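Local coordinates for protein flavin-containing monooxygenase (Allium sativum, PDB 6WPU) that probably uses a bound flavin-adenine dinucleotide to oxygenate the sulfur of S-allyl-L-cysteine in garlic, at residues H24-G29 against T49-G54; W157-K162 against D174-C179. One frame throughout, in Å; residues are numbered along the deposited sequence.

Both contacts are buried, and both reach one parallel sheet, in which strands 24-28 and 175-178 are neighbours; the backbone joins them directly, through the probable hydrogen bond from Val-177 N to Ala-26 O. Their chemistry differs with their place. Contact 1 pairs two strands within the sheet, edge to edge through peptide groups, and ends in charged and polar groups on the adenosine part of FAD. Contact 2 instead stacks a three-stranded antiparallel sheet against a face of the parallel one, mainly by apolar side chains, and meets FAD just at Cys-179. The rings of Phe-51 and Trp-161 also pack together, tying contact 1 to the far end of strand 157-163.

Contact 1: residues H24-G29 against T49-G54; sequences HVAIIG and TIFERG. With FAD (flavin-adenine dinucleotide), chain B; SO4 (sulfate ion), chain G.
Four backbone hydrogen bonds zip 24-29 to 49-54 in parallel register, from Thr-49 N on Val-25 O to Gly-29 N on Phe-51 O (2.8 Å). The straightest runs from Phe-51 N to Ile-27 O, 176° at the hydrogen. At the C-terminal side of the pairing, the Glu-52 carboxylate clasps both ribose hydroxyls of FAD: its OE1 accepts O2B at 2.7 Å and its OE2 accepts O3B at 2.8 Å. OE1 also receives Gly-54 N on its anti lone pair, and OE2 is held by Ala-30 N. A glutamine here, with an NH2 in place of one carboxylate oxygen and no charge, would probably leave one ribose hydroxyl, and the backbone N-H that shares that oxygen, without an acceptor. Arg-53 NE adds a bond to O2B at 3.0 Å, while its NH2 binds O2 of a sulfate, probably from the crystallisation liquor, at 2.6 Å. Gly-29 CA lies 3.2 Å from FAD O4B, where any side chain would collide with the ribose. Behind this site, Ile-27 and Ile-50 lie alongside each other, CD1 to CG1 3.9 Å, beneath helix 32-43. On the other face CG of Phe-51 lies beside its own backbone N (chi1 -59°), which brings the ring edge, at CE2, to Ala-26 CB. Strand, glycine-rich turn, helix and second strand, with an acidic side chain binding the ribose hydroxyls, form the beta-alpha-beta unit of a Rossmann-type dinucleotide-binding fold.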
loop_
_atom_site.group_PDB
_atom_site.type_symbol
_atom_site.label_atom_id
_atom_site.label_comp_id
_atom_site.label_asym_id
_atom_site.label_seq_id
_atom_site.Cartn_x
_atom_site.Cartn_y
_atom_site.Cartn_z
ATOM N N HIS A 24 -1.894 25.238 -10.105
ATOM C CA HIS A 24 -2.838 24.294 -10.687
ATOM C C HIS A 24 -2.144 22.933 -10.795
ATOM O O HIS A 24 -1.119 22.806 -11.483
ATOM C CB HIS A 24 -3.327 24.796 -12.046
ATOM C CG HIS A 24 -4.396 23.943 -12.644
ATOM N ND1 HIS A 24 -5.590 23.690 -12.003
ATOM C CD2 HIS A 24 -4.445 23.263 -13.816
ATOM C CE1 HIS A 24 -6.332 22.896 -12.756
ATOM N NE2 HIS A 24 -5.663 22.629 -13.865
ATOM N N VAL A 25 -2.701 21.926 -10.123
ATOM C CA VAL A 25 -1.994 20.681 -9.818
ATOM C C VAL A 25 -2.811 19.474 -10.267
ATOM O O VAL A 25 -4.012 19.384 -9.982
ATOM C CB VAL A 25 -1.693 20.566 -8.315
ATOM C CG1 VAL A 25 -0.796 19.329 -8.036
ATOM C CG2 VAL A 25 -1.044 21.863 -7.818
ATOM N N ALA A 26 -2.154 18.528 -10.928
ATOM C CA ALA A 26 -2.806 17.271 -11.274
ATOM C C ALA A 26 -2.603 16.258 -10.156
ATOM O O ALA A 26 -1.517 16.168 -9.569
ATOM C CB ALA A 26 -2.269 16.705 -12.585
ATOM N N ILE A 27 -3.657 15.500 -9.866
ATOM C CA ILE A 27 -3.599 14.373 -8.946
ATOM C C ILE A 27 -3.908 13.112 -9.736
ATOM O O ILE A 27 -4.976 13.002 -10.357
ATOM C CB ILE A 27 -4.569 14.541 -7.772
ATOM C CG1 ILE A 27 -4.180 15.783 -6.980
ATOM C CG2 ILE A 27 -4.550 13.293 -6.870
ATOM C CD1 ILE A 27 -5.280 16.285 -6.176
ATOM N N ILE A 28 -2.976 12.173 -9.729
ATOM C CA ILE A 28 -3.127 10.932 -10.474
ATOM C C ILE A 28 -3.522 9.859 -9.474
ATOM O O ILE A 28 -2.676 9.361 -8.727
ATOM C CB ILE A 28 -1.850 10.569 -11.232
ATOM C CG1 ILE A 28 -1.460 11.727 -12.153
ATOM C CG2 ILE A 28 -2.051 9.275 -12.038
ATOM C CD1 ILE A 28 -0.171 11.489 -12.847
ATOM N N GLY A 29 -4.809 9.526 -9.452
ATOM C CA GLY A 29 -5.394 8.453 -8.655
ATOM C C GLY A 29 -6.298 9.036 -7.580
ATOM O O GLY A 29 -6.005 10.088 -7.002
ATOM N N THR A 49 -6.897 19.110 -10.755
ATOM C CA THR A 49 -7.658 18.169 -11.567
ATOM C C THR A 49 -7.289 16.770 -11.088
ATOM O O THR A 49 -6.106 16.412 -11.057
ATOM C CB THR A 49 -7.357 18.331 -13.064
ATOM O OG1 THR A 49 -7.679 19.667 -13.489
ATOM C CG2 THR A 49 -8.150 17.321 -13.889
ATOM N N ILE A 50 -8.293 15.991 -10.700
ATOM C CA ILE A 50 -8.083 14.650 -10.167
ATOM C C ILE A 50 -8.468 13.642 -11.241
ATOM O O ILE A 50 -9.601 13.661 -11.740
ATOM C CB ILE A 50 -8.906 14.423 -8.892
ATOM C CG1 ILE A 50 -8.742 15.612 -7.929
ATOM C CG2 ILE A 50 -8.518 13.095 -8.264
ATOM C CD1 ILE A 50 -9.880 15.741 -6.929
ATOM N N PHE A 51 -7.542 12.754 -11.588
ATOM C CA PHE A 51 -7.787 11.720 -12.583
ATOM C C PHE A 51 -7.922 10.386 -11.874
ATOM O O PHE A 51 -7.039 10.006 -11.096
ATOM C CB PHE A 51 -6.651 11.647 -13.613
ATOM C CG PHE A 51 -6.426 12.923 -14.361
ATOM C CD1 PHE A 51 -7.107 13.178 -15.555
ATOM C CD2 PHE A 51 -5.556 13.880 -13.861
ATOM C CE1 PHE A 51 -6.913 14.376 -16.248
ATOM C CE2 PHE A 51 -5.345 15.086 -14.538
ATOM C CZ PHE A 51 -6.024 15.332 -15.745
ATOM N N GLU A 52 -9.020 9.678 -12.132
ATOM C CA GLU A 52 -9.219 8.336 -11.588
ATOM C C GLU A 52 -9.596 7.389 -12.721
ATOM O O GLU A 52 -10.580 7.620 -13.436
ATOM C CB GLU A 52 -10.292 8.325 -10.500
ATOM C CG GLU A 52 -10.723 6.918 -10.058
ATOM C CD GLU A 52 -9.552 6.021 -9.649
ATOM O OE1 GLU A 52 -9.447 4.894 -10.197
ATOM O OE2 GLU A 52 -8.746 6.432 -8.781
ATOM N N ARG A 53 -8.805 6.328 -12.875
ATOM C CA ARG A 53 -9.032 5.361 -13.947
ATOM C C ARG A 53 -10.340 4.587 -13.751
ATOM O O ARG A 53 -11.054 4.318 -14.721
ATOM C CB ARG A 53 -7.834 4.419 -14.014
ATOM C CG ARG A 53 -8.130 3.059 -14.546
ATOM C CD ARG A 53 -7.466 2.009 -13.691
ATOM N NE ARG A 53 -8.123 1.860 -12.389
ATOM C CZ ARG A 53 -9.239 1.162 -12.174
ATOM N NH1 ARG A 53 -9.751 1.093 -10.949
ATOM N NH2 ARG A 53 -9.846 0.546 -13.182
ATOM N N GLY A 54 -10.681 4.238 -12.511
ATOM C CA GLY A 54 -11.893 3.484 -12.243
ATOM C C GLY A 54 -13.143 4.346 -12.231
ATOM O O GLY A 54 -13.126 5.548 -12.505
HETATM P PA FAD B . -4.560 2.705 -4.049
HETATM O O1A FAD B . -5.612 2.271 -3.026
HETATM O O2A FAD B . -3.950 1.741 -4.935
HETATM O O5B FAD B . -5.102 3.709 -5.043
HETATM C C5B FAD B . -4.488 4.172 -6.240
HETATM C C4B FAD B . -5.546 4.729 -7.218
HETATM O O4B FAD B . -5.006 5.310 -8.372
HETATM C C3B FAD B . -6.533 3.685 -7.668
HETATM O O3B FAD B . -7.839 4.118 -7.473
HETATM C C2B FAD B . -6.263 3.515 -9.121
HETATM O O2B FAD B . -7.385 3.176 -9.853
HETATM C C1B FAD B . -5.752 4.881 -9.478
HETATM N N9A FAD B . -4.883 4.901 -10.633
HETATM C C8A FAD B . -3.799 4.058 -10.845
HETATM N N7A FAD B . -3.220 4.351 -12.017
HETATM C C5A FAD B . -3.920 5.390 -12.635
HETATM C C6A FAD B . -3.787 6.081 -13.838
HETATM N N6A FAD B . -2.726 5.773 -14.767
HETATM N N1A FAD B . -4.644 7.075 -14.133
HETATM C C2A FAD B . -5.664 7.406 -13.300
HETATM N N3A FAD B . -5.839 6.761 -12.122
HETATM C C4A FAD B . -4.991 5.757 -11.765
HETATM N N1 FAD B . -3.710 -0.038 5.166
HETATM C C2 FAD B . -4.418 0.202 6.397
HETATM O O2 FAD B . -4.447 1.441 6.935
HETATM N N3 FAD B . -4.981 -0.841 7.096
HETATM C C4 FAD B . -4.949 -2.121 6.584
HETATM O O4 FAD B . -5.508 -3.167 7.242
HETATM C C4X FAD B . -4.447 -2.375 5.219
HETATM N N5 FAD B . -4.636 -3.614 4.620
HETATM C C5X FAD B . -4.190 -3.814 3.318
HETATM C C6 FAD B . -4.369 -5.069 2.718
HETATM C C7 FAD B . -3.936 -5.261 1.411
HETATM C C7M FAD B . -4.123 -6.615 0.780
HETATM C C8 FAD B . -3.326 -4.226 0.705
HETATM C C8M FAD B . -2.840 -4.409 -0.697
HETATM C C9 FAD B . -3.142 -2.975 1.303
HETATM C C9A FAD B . -3.573 -2.768 2.605
HETATM N N10 FAD B . -3.400 -1.477 3.213
HETATM C C10 FAD B . -3.843 -1.266 4.525
HETATM C "C1'" FAD B . -2.715 -0.399 2.483
HETATM C "C2'" FAD B . -3.462 0.376 1.418
HETATM O "O2'" FAD B . -2.724 0.354 0.267
HETATM C "C3'" FAD B . -3.516 1.801 1.920
HETATM O "O3'" FAD B . -4.427 1.726 2.948
HETATM C "C4'" FAD B . -3.997 2.840 0.914
HETATM O "O4'" FAD B . -5.155 2.357 0.341
HETATM C "C5'" FAD B . -2.992 3.272 -0.160
HETATM O "O5'" FAD B . -3.810 3.902 -1.103
HETATM P P FAD B . -3.414 4.620 -2.459
HETATM O O1P FAD B . -4.374 5.827 -2.780
HETATM O O2P FAD B . -1.864 4.898 -2.325
HETATM O O3P FAD B . -3.317 3.354 -3.505
HETATM S S SO4 G . -13.679 -0.057 -12.221
HETATM O O1 SO4 G . -14.157 -1.439 -12.156
HETATM O O2 SO4 G . -12.233 -0.043 -12.443
HETATM O O3 SO4 G . -13.978 0.635 -10.965
HETATM O O4 SO4 G . -14.355 0.624 -13.321
#

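Contact 2: residues W157-K162 against D174-C179; sequences WTVKWK and DAVVVC. With FAD (flavin-adenine dinucleotide), chain B.
Val-176 CG2 pushes against the base of the Trp-157 side chain, 3.6 Å from CB and 3.9 Å from CG, and this is the tight part of the contact. The two side chains cross at about a right angle, and the same methyl is met from strand 157-162 by Val-159 CG2 at 4.0 Å. With CG1 of Val-176 anti to the backbone N (chi1 173°), CG2 falls beside that N, where one methyl serves both partners. The indole reaches on toward the start of the other segment, where Asp-174 O lies near the ring plane, 4.1 Å from CD1. Its NE1 is hydrogen-bonded to Ser-331 OG, a bond likely to limit rotation of the ring. Beyond Val-159 the strands diverge, 50° apart in direction, and the segments no longer touch; Lys-160 on this strand is exposed, while Trp-161 packs on Phe-51. At the other margin the carboxylate of partly exposed Asp-174 is engaged elsewhere, OD1 in a salt bridge with Lys-156 and OD2 in a hydrogen bond with His-24 N. Val-176 belongs to the parallel sheet, flanked by strands 24-28 and 332-334, and touches Ile-28 and Leu-332 there. Trp-157 and Val-159 come from the middle strand of the antiparallel sheet, between 144-151 and 168-173, which lies across that face.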
loop_
_atom_site.group_PDB
_atom_site.type_symbol
_atom_site.label_atom_id
_atom_site.label_comp_id
_atom_site.label_asym_id
_atom_site.label_seq_id
_atom_site.Cartn_x
_atom_site.Cartn_y
_atom_site.Cartn_z
ATOM N N TRP A 157 3.806 20.819 -16.818
ATOM C CA TRP A 157 3.568 19.417 -17.113
ATOM C C TRP A 157 2.301 19.284 -17.938
ATOM O O TRP A 157 1.343 20.036 -17.741
ATOM C CB TRP A 157 3.444 18.597 -15.824
ATOM C CG TRP A 157 4.746 18.474 -15.073
ATOM C CD1 TRP A 157 5.268 19.356 -14.164
ATOM C CD2 TRP A 157 5.695 17.407 -15.186
ATOM N NE1 TRP A 157 6.482 18.899 -13.700
ATOM C CE2 TRP A 157 6.767 17.704 -14.309
ATOM C CE3 TRP A 157 5.744 16.228 -15.942
ATOM C CZ2 TRP A 157 7.877 16.864 -14.173
ATOM C CZ3 TRP A 157 6.837 15.396 -15.805
ATOM C CH2 TRP A 157 7.890 15.717 -14.920
ATOM N N THR A 158 2.303 18.329 -18.859
ATOM C CA THR A 158 1.113 17.946 -19.597
ATOM C C THR A 158 0.722 16.543 -19.166
ATOM O O THR A 158 1.547 15.627 -19.211
ATOM C CB THR A 158 1.347 18.002 -21.105
ATOM O OG1 THR A 158 1.662 19.352 -21.478
ATOM C CG2 THR A 158 0.095 17.565 -21.840
ATOM N N VAL A 159 -0.519 16.396 -18.717
ATOM C CA VAL A 159 -1.102 15.105 -18.396
ATOM C C VAL A 159 -2.057 14.728 -19.517
ATOM O O VAL A 159 -3.009 15.459 -19.807
ATOM C CB VAL A 159 -1.830 15.142 -17.046
ATOM C CG1 VAL A 159 -2.434 13.758 -16.733
ATOM C CG2 VAL A 159 -0.862 15.582 -15.949
ATOM N N LYS A 160 -1.804 13.588 -20.148
ATOM C CA LYS A 160 -2.652 13.058 -21.199
ATOM C C LYS A 160 -3.387 11.842 -20.652
ATOM O O LYS A 160 -2.778 10.997 -19.992
ATOM C CB LYS A 160 -1.815 12.700 -22.427
ATOM C CG LYS A 160 -2.586 12.019 -23.524
ATOM C CD LYS A 160 -1.672 11.708 -24.702
ATOM C CE LYS A 160 -2.341 10.741 -25.683
ATOM N NZ LYS A 160 -1.371 9.766 -26.257
ATOM N N TRP A 161 -4.693 11.764 -20.902
ATOM C CA TRP A 161 -5.536 10.728 -20.325
ATOM C C TRP A 161 -6.392 10.097 -21.415
ATOM O O TRP A 161 -6.619 10.689 -22.470
ATOM C CB TRP A 161 -6.439 11.286 -19.215
ATOM C CG TRP A 161 -7.285 12.467 -19.676
ATOM C CD1 TRP A 161 -6.925 13.782 -19.669
ATOM C CD2 TRP A 161 -8.622 12.426 -20.204
ATOM N NE1 TRP A 161 -7.940 14.565 -20.169
ATOM C CE2 TRP A 161 -8.995 13.761 -20.503
ATOM C CE3 TRP A 161 -9.534 11.399 -20.455
ATOM C CZ2 TRP A 161 -10.240 14.092 -21.041
ATOM C CZ3 TRP A 161 -10.773 11.728 -20.993
ATOM C CH2 TRP A 161 -11.113 13.066 -21.280
ATOM N N LYS A 162 -6.857 8.872 -21.147
ATOM C CA LYS A 162 -7.746 8.130 -22.034
ATOM C C LYS A 162 -9.050 7.845 -21.297
ATOM O O LYS A 162 -9.039 7.511 -20.107
ATOM C CB LYS A 162 -7.092 6.799 -22.500
ATOM N N ASP A 174 0.892 23.218 -13.414
ATOM C CA ASP A 174 2.106 23.668 -12.736
ATOM C C ASP A 174 2.818 22.521 -12.028
ATOM O O ASP A 174 4.047 22.553 -11.879
ATOM C CB ASP A 174 1.767 24.738 -11.710
ATOM C CG ASP A 174 1.173 25.988 -12.341
ATOM O OD1 ASP A 174 1.764 26.507 -13.317
ATOM O OD2 ASP A 174 0.113 26.435 -11.849
ATOM N N ALA A 175 2.066 21.531 -11.550
ATOM C CA ALA A 175 2.637 20.483 -10.717
ATOM C C ALA A 175 1.784 19.235 -10.854
ATOM O O ALA A 175 0.593 19.300 -11.169
ATOM C CB ALA A 175 2.737 20.920 -9.244
ATOM N N VAL A 176 2.415 18.089 -10.623
ATOM C CA VAL A 176 1.756 16.792 -10.704
ATOM C C VAL A 176 2.073 16.025 -9.427
ATOM O O VAL A 176 3.246 15.904 -9.054
ATOM C CB VAL A 176 2.230 15.996 -11.933
ATOM C CG1 VAL A 176 1.664 14.554 -11.900
ATOM C CG2 VAL A 176 1.830 16.703 -13.209
ATOM N N VAL A 177 1.040 15.513 -8.756
ATOM C CA VAL A 177 1.219 14.638 -7.603
ATOM C C VAL A 177 0.788 13.229 -8.000
ATOM O O VAL A 177 -0.379 13.005 -8.349
ATOM C CB VAL A 177 0.433 15.116 -6.376
ATOM C CG1 VAL A 177 0.814 14.269 -5.183
ATOM C CG2 VAL A 177 0.673 16.608 -6.092
ATOM N N VAL A 178 1.712 12.279 -7.918
ATOM C CA VAL A 178 1.448 10.895 -8.325
ATOM C C VAL A 178 0.935 10.116 -7.119
ATOM O O VAL A 178 1.647 9.963 -6.120
ATOM C CB VAL A 178 2.705 10.236 -8.911
ATOM C CG1 VAL A 178 2.437 8.759 -9.270
ATOM C CG2 VAL A 178 3.176 11.000 -10.149
ATOM N N CYS A 179 -0.310 9.631 -7.209
ATOM C CA CYS A 179 -0.982 8.922 -6.116
ATOM C C CYS A 179 -1.553 7.588 -6.600
ATOM O O CYS A 179 -2.690 7.224 -6.275
ATOM C CB CYS A 179 -2.100 9.777 -5.528
ATOM S SG CYS A 179 -1.583 11.388 -4.902
HETATM P PA FAD B . -4.560 2.705 -4.049
HETATM O O1A FAD B . -5.612 2.271 -3.026
HETATM O O2A FAD B . -3.950 1.741 -4.935
HETATM O O5B FAD B . -5.102 3.709 -5.043
HETATM C C5B FAD B . -4.488 4.172 -6.240
HETATM C C4B FAD B . -5.546 4.729 -7.218
HETATM O O4B FAD B . -5.006 5.310 -8.372
HETATM C C3B FAD B . -6.533 3.685 -7.668
HETATM O O3B FAD B . -7.839 4.118 -7.473
HETATM C C2B FAD B . -6.263 3.515 -9.121
HETATM O O2B FAD B . -7.385 3.176 -9.853
HETATM C C1B FAD B . -5.752 4.881 -9.478
HETATM N N9A FAD B . -4.883 4.901 -10.633
HETATM C C8A FAD B . -3.799 4.058 -10.845
HETATM N N7A FAD B . -3.220 4.351 -12.017
HETATM C C5A FAD B . -3.920 5.390 -12.635
HETATM C C6A FAD B . -3.787 6.081 -13.838
HETATM N N6A FAD B . -2.726 5.773 -14.767
HETATM N N1A FAD B . -4.644 7.075 -14.133
HETATM C C2A FAD B . -5.664 7.406 -13.300
HETATM N N3A FAD B . -5.839 6.761 -12.122
HETATM C C4A FAD B . -4.991 5.757 -11.765
HETATM N N1 FAD B . -3.710 -0.038 5.166
HETATM C C2 FAD B . -4.418 0.202 6.397
HETATM O O2 FAD B . -4.447 1.441 6.935
HETATM N N3 FAD B . -4.981 -0.841 7.096
HETATM C C4 FAD B . -4.949 -2.121 6.584
HETATM O O4 FAD B . -5.508 -3.167 7.242
HETATM C C4X FAD B . -4.447 -2.375 5.219
HETATM N N5 FAD B . -4.636 -3.614 4.620
HETATM C C5X FAD B . -4.190 -3.814 3.318
HETATM C C6 FAD B . -4.369 -5.069 2.718
HETATM C C7 FAD B . -3.936 -5.261 1.411
HETATM C C7M FAD B . -4.123 -6.615 0.780
HETATM C C8 FAD B . -3.326 -4.226 0.705
HETATM C C8M FAD B . -2.840 -4.409 -0.697
HETATM C C9 FAD B . -3.142 -2.975 1.303
HETATM C C9A FAD B . -3.573 -2.768 2.605
HETATM N N10 FAD B . -3.400 -1.477 3.213
HETATM C C10 FAD B . -3.843 -1.266 4.525
HETATM C "C1'" FAD B . -2.715 -0.399 2.483
HETATM C "C2'" FAD B . -3.462 0.376 1.418
HETATM O "O2'" FAD B . -2.724 0.354 0.267
HETATM C "C3'" FAD B . -3.516 1.801 1.920
HETATM O "O3'" FAD B . -4.427 1.726 2.948
HETATM C "C4'" FAD B . -3.997 2.840 0.914
HETATM O "O4'" FAD B . -5.155 2.357 0.341
HETATM C "C5'" FAD B . -2.992 3.272 -0.160
HETATM O "O5'" FAD B . -3.810 3.902 -1.103
HETATM P P FAD B . -3.414 4.620 -2.459
HETATM O O1P FAD B . -4.374 5.827 -2.780
HETATM O O2P FAD B . -1.864 4.898 -2.325
HETATM O O3P FAD B . -3.317 3.354 -3.505
#